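Local coordinates for protein possible galactose mutarotase (Streptomyces platensis subsp. rosaceus, PDB 4RNL) that probably interconverts the alpha and beta anomers of galactose or a related aldose, though its true substrate is not established, at residues Ala50-Gly55 against Ser266-Ala271; Leu185-Asp190 against Ala259-Pro264. All blocks are in the same frame, centred on the assembly; numbering follows the deposited sequence.

Both contacts lie on the same side of the chain's centre, their own centres about 8 Å apart, and they share the antiparallel sheet in which strands 256-262 and 268-274 are neighbours. Along the chain interaction 2 is nested within interaction 1: 50-55 comes first, then 185-190, 259-264 and 266-271. Interaction 1 brings the end of strand 45-51, from the small N-terminal sheet, against the start of strand 268-274; interaction 2 sets the loop after strand 180-185, of a third sheet, against the end of strand 256-262. Arg268 joins the two, its NH1 bonding to the carbonyl of Leu187. Three sheets of the beta-rich mutarotase fold thus meet at the beta hairpin of strands 256-262 and 268-274.

Interaction 1 (Ala50-Gly55 against Ser266-Ala271); sequences APDRDG and SGRALA
Arg268 reaches Ala50 with its guanidinium: NE donates to Ala50 O over 2.8 Å, from above the carbonyl plane, 54° out of it. Its extended chain spans the two strand ends. The other nitrogens are engaged too, NH1 by the carbonyl of Leu187 and NH2 by a water 2.9 Å away, with a weak bond to Met56 O. The same water donates to Asp52 OD2 at 3.0 Å. The CB methylene of Asp52 covers one face of the guanidinium, 3.6 Å above its centre. Asp52 suits a turn start: OD1 accepts weakly from Asp54 N inside the type I turn Asp52-Gly55, and from Met56 N just after it. Arg53 N makes a second, backbone bridge, a straight bond (168°) to Ser266 O at 3.0 Å. The Arg53 guanidinium lies over Gly267, where a side chain would collide with it; NH1 bonds to Pro264 O and NE to O of Arg343, the C-terminal residue. Ser266 OG accepts from Arg268 N in an ST turn and is hydrogen-bonded to Asp263 OD2 and Leu187 O. Both arginines thus work mainly on main-chain oxygens; without a direct salt bridge, Asp52 OD2 and Arg268 NH2, 4.3 Å apart, probably still attract modestly.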
# COMPACT_ATOMS: atom_id res chain seq x y z
N ALA A 50 -1.58 2.03 -17.83
CA ALA A 50 -2.94 2.48 -18.09
C ALA A 50 -2.91 3.54 -19.20
O ALA A 50 -1.93 4.28 -19.32
CB ALA A 50 -3.55 3.08 -16.82
N PRO A 51 -3.99 3.63 -19.98
CA PRO A 51 -4.01 4.60 -21.09
C PRO A 51 -4.24 6.05 -20.64
O PRO A 51 -4.94 6.28 -19.64
CB PRO A 51 -5.18 4.13 -21.96
CG PRO A 51 -6.11 3.46 -21.00
CD PRO A 51 -5.22 2.81 -19.95
N ASP A 52 -3.65 7.00 -21.36
CA ASP A 52 -3.94 8.42 -21.16
C ASP A 52 -5.18 8.79 -21.97
O ASP A 52 -5.80 7.91 -22.60
CB ASP A 52 -2.73 9.31 -21.51
CG ASP A 52 -2.34 9.27 -22.99
OD1 ASP A 52 -3.13 8.80 -23.84
OD2 ASP A 52 -1.23 9.75 -23.32
N ARG A 53 -5.54 10.07 -22.00
CA ARG A 53 -6.76 10.49 -22.70
C ARG A 53 -6.69 10.27 -24.22
O ARG A 53 -7.72 10.24 -24.89
CB ARG A 53 -7.13 11.94 -22.39
CG ARG A 53 -6.11 12.97 -22.85
CD ARG A 53 -6.71 14.39 -22.84
NE ARG A 53 -7.06 14.85 -21.50
CZ ARG A 53 -6.22 15.49 -20.68
NH1 ARG A 53 -6.62 15.89 -19.48
NH2 ARG A 53 -4.98 15.74 -21.08
N ASP A 54 -5.49 10.11 -24.77
CA ASP A 54 -5.33 9.81 -26.19
C ASP A 54 -5.28 8.29 -26.43
O ASP A 54 -5.15 7.83 -27.58
CB ASP A 54 -4.07 10.46 -26.77
CG ASP A 54 -4.10 11.97 -26.68
OD1 ASP A 54 -5.21 12.55 -26.74
OD2 ASP A 54 -3.02 12.58 -26.55
N GLY A 55 -5.38 7.53 -25.35
CA GLY A 55 -5.39 6.08 -25.43
C GLY A 55 -4.02 5.45 -25.35
O GLY A 55 -3.87 4.25 -25.53
N SER A 266 -1.94 14.37 -18.57
CA SER A 266 -2.16 13.14 -19.32
C SER A 266 -3.64 12.82 -19.37
O SER A 266 -4.10 12.09 -20.26
CB SER A 266 -1.44 11.98 -18.65
OG SER A 266 -2.05 11.65 -17.41
N GLY A 267 -4.37 13.35 -18.41
CA GLY A 267 -5.78 13.04 -18.27
C GLY A 267 -6.09 11.75 -17.52
O GLY A 267 -7.27 11.40 -17.40
N ARG A 268 -5.08 11.06 -17.01
CA ARG A 268 -5.32 9.82 -16.27
C ARG A 268 -5.95 10.10 -14.91
O ARG A 268 -5.55 11.04 -14.21
CB ARG A 268 -4.03 9.01 -16.08
CG ARG A 268 -3.46 8.46 -17.39
CD ARG A 268 -2.46 7.33 -17.14
NE ARG A 268 -1.78 6.92 -18.38
CZ ARG A 268 -0.77 7.58 -18.93
NH1 ARG A 268 -0.30 8.69 -18.35
NH2 ARG A 268 -0.22 7.15 -20.05
N ALA A 269 -6.94 9.29 -14.55
CA ALA A 269 -7.64 9.45 -13.28
C ALA A 269 -7.66 8.13 -12.53
O ALA A 269 -7.77 7.06 -13.14
CB ALA A 269 -9.07 9.93 -13.52
N LEU A 270 -7.57 8.22 -11.20
CA LEU A 270 -7.71 7.06 -10.33
C LEU A 270 -8.81 7.31 -9.32
O LEU A 270 -8.85 8.38 -8.70
CB LEU A 270 -6.41 6.83 -9.56
CG LEU A 270 -6.46 5.84 -8.40
CD1 LEU A 270 -6.63 4.41 -8.92
CD2 LEU A 270 -5.19 5.96 -7.58
N ALA A 271 -9.70 6.34 -9.17
CA ALA A 271 -10.66 6.32 -8.07
C ALA A 271 -10.28 5.15 -7.18
O ALA A 271 -10.23 4.00 -7.64
CB ALA A 271 -12.08 6.16 -8.60
O HOH W 1 1.26 8.70 -22.04

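Interaction 2 (Leu185-Asp190 against Ala259-Pro264); sequences LNLGGD and AELYDP
Leu187 and Leu261 meet through different first torsions: Leu187 holds CG anti to its carbonyl carbon (chi1 -60°), while Leu261 sets CG opposite the backbone N (chi1 -177°), and the two side chains converge at an oblique angle. Asp263 likewise turns CG away from its backbone N (chi1 171°), which carries the carboxylate to the bend that holds Leu187 and Gly188. CD1 of Leu187 makes the touch, 3.7 Å from Leu261 CG and 3.9 Å from Leu261 CD2, and it also rests 3.5 Å from Leu261 O. Branched, purely apolar leucines fit this buried seam, which Phe340 of strand 332-342 extends beside Leu187 and His198 beside Leu261. The first partner sits in a type I beta turn from Asn186 to Gly189, in the loop that leaves strand 180-185; the second belongs to strand 256-262, so the turn packs against the first strand of a hairpin in another sheet. Asn186 OD1 accepts from Gly188 N in the carbonyl plane at 3.0 Å, an Asx turn that steadies the bend. Beyond the leucines, Asp263 CB lies 3.8 Å from Leu187 CB, and OD2 comes within 3.3 Å of Gly188 CA, where a side chain would clash. An alanine in place of Asp263 would keep a beta carbon against Leu187 but is likely to leave Arg265 N, which bonds to OD1, and Ser266 OG, which bonds to OD2, without these partners.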
# COMPACT_ATOMS: atom_id res chain seq x y z
N LEU A 185 2.07 6.10 -7.06
CA LEU A 185 1.67 6.34 -8.43
C LEU A 185 2.04 7.74 -8.90
O LEU A 185 1.97 8.72 -8.15
CB LEU A 185 0.16 6.13 -8.60
CG LEU A 185 -0.33 4.69 -8.42
CD1 LEU A 185 -1.84 4.67 -8.28
CD2 LEU A 185 0.14 3.83 -9.60
N ASN A 186 2.47 7.83 -10.15
CA ASN A 186 2.52 9.10 -10.86
C ASN A 186 1.67 8.90 -12.12
O ASN A 186 2.07 8.17 -13.03
CB ASN A 186 3.96 9.49 -11.23
CG ASN A 186 4.07 10.89 -11.82
OD1 ASN A 186 3.23 11.30 -12.63
ND2 ASN A 186 5.11 11.62 -11.43
N LEU A 187 0.50 9.53 -12.15
CA LEU A 187 -0.47 9.29 -13.23
C LEU A 187 0.01 9.85 -14.57
O LEU A 187 -0.57 9.56 -15.62
CB LEU A 187 -1.85 9.84 -12.86
CG LEU A 187 -2.47 9.23 -11.60
CD1 LEU A 187 -3.86 9.80 -11.31
CD2 LEU A 187 -2.53 7.70 -11.74
N GLY A 188 1.07 10.65 -14.54
CA GLY A 188 1.68 11.17 -15.75
C GLY A 188 2.83 10.29 -16.23
O GLY A 188 3.45 10.55 -17.26
N GLY A 189 3.09 9.23 -15.47
CA GLY A 189 4.21 8.33 -15.76
C GLY A 189 5.29 8.44 -14.70
O GLY A 189 5.59 9.55 -14.24
N ASP A 190 5.90 7.31 -14.31
CA ASP A 190 6.85 7.32 -13.20
C ASP A 190 8.10 8.15 -13.50
O ASP A 190 8.80 8.58 -12.59
CB ASP A 190 7.26 5.90 -12.78
CG ASP A 190 8.12 5.22 -13.82
OD1 ASP A 190 7.63 5.00 -14.95
OD2 ASP A 190 9.30 4.90 -13.51
N ALA A 259 -10.99 8.21 -2.43
CA ALA A 259 -9.98 9.10 -2.97
C ALA A 259 -10.09 9.16 -4.47
O ALA A 259 -10.32 8.14 -5.13
CB ALA A 259 -8.59 8.65 -2.56
N GLU A 260 -9.92 10.36 -5.02
CA GLU A 260 -9.84 10.54 -6.47
C GLU A 260 -8.61 11.35 -6.79
O GLU A 260 -8.46 12.47 -6.31
CB GLU A 260 -11.09 11.27 -6.99
CG GLU A 260 -12.37 10.42 -6.88
CD GLU A 260 -13.63 11.21 -7.21
OE1 GLU A 260 -13.57 12.46 -7.20
OE2 GLU A 260 -14.67 10.58 -7.47
N LEU A 261 -7.71 10.76 -7.58
CA LEU A 261 -6.46 11.40 -7.94
C LEU A 261 -6.49 11.63 -9.45
O LEU A 261 -7.00 10.78 -10.21
CB LEU A 261 -5.30 10.47 -7.57
CG LEU A 261 -3.86 10.92 -7.78
CD1 LEU A 261 -3.47 12.09 -6.87
CD2 LEU A 261 -2.94 9.73 -7.54
N TYR A 262 -5.98 12.77 -9.89
CA TYR A 262 -6.07 13.13 -11.30
C TYR A 262 -4.86 13.91 -11.77
O TYR A 262 -4.40 14.83 -11.10
CB TYR A 262 -7.35 13.96 -11.54
CG TYR A 262 -7.48 14.51 -12.94
CD1 TYR A 262 -7.60 13.66 -14.04
CD2 TYR A 262 -7.52 15.88 -13.17
CE1 TYR A 262 -7.73 14.16 -15.33
CE2 TYR A 262 -7.66 16.39 -14.46
CZ TYR A 262 -7.76 15.52 -15.54
OH TYR A 262 -7.89 16.02 -16.83
N ASP A 263 -4.33 13.54 -12.94
CA ASP A 263 -3.27 14.32 -13.59
C ASP A 263 -3.82 15.08 -14.79
O ASP A 263 -4.13 14.48 -15.82
CB ASP A 263 -2.13 13.41 -14.08
CG ASP A 263 -1.12 14.16 -14.94
OD1 ASP A 263 -0.84 15.34 -14.63
OD2 ASP A 263 -0.61 13.57 -15.93
N PRO A 264 -3.93 16.42 -14.68
CA PRO A 264 -4.47 17.20 -15.80
C PRO A 264 -3.69 17.05 -17.10
O PRO A 264 -4.27 17.23 -18.17
CB PRO A 264 -4.34 18.64 -15.29
CG PRO A 264 -4.45 18.52 -13.79
CD PRO A 264 -3.75 17.23 -13.46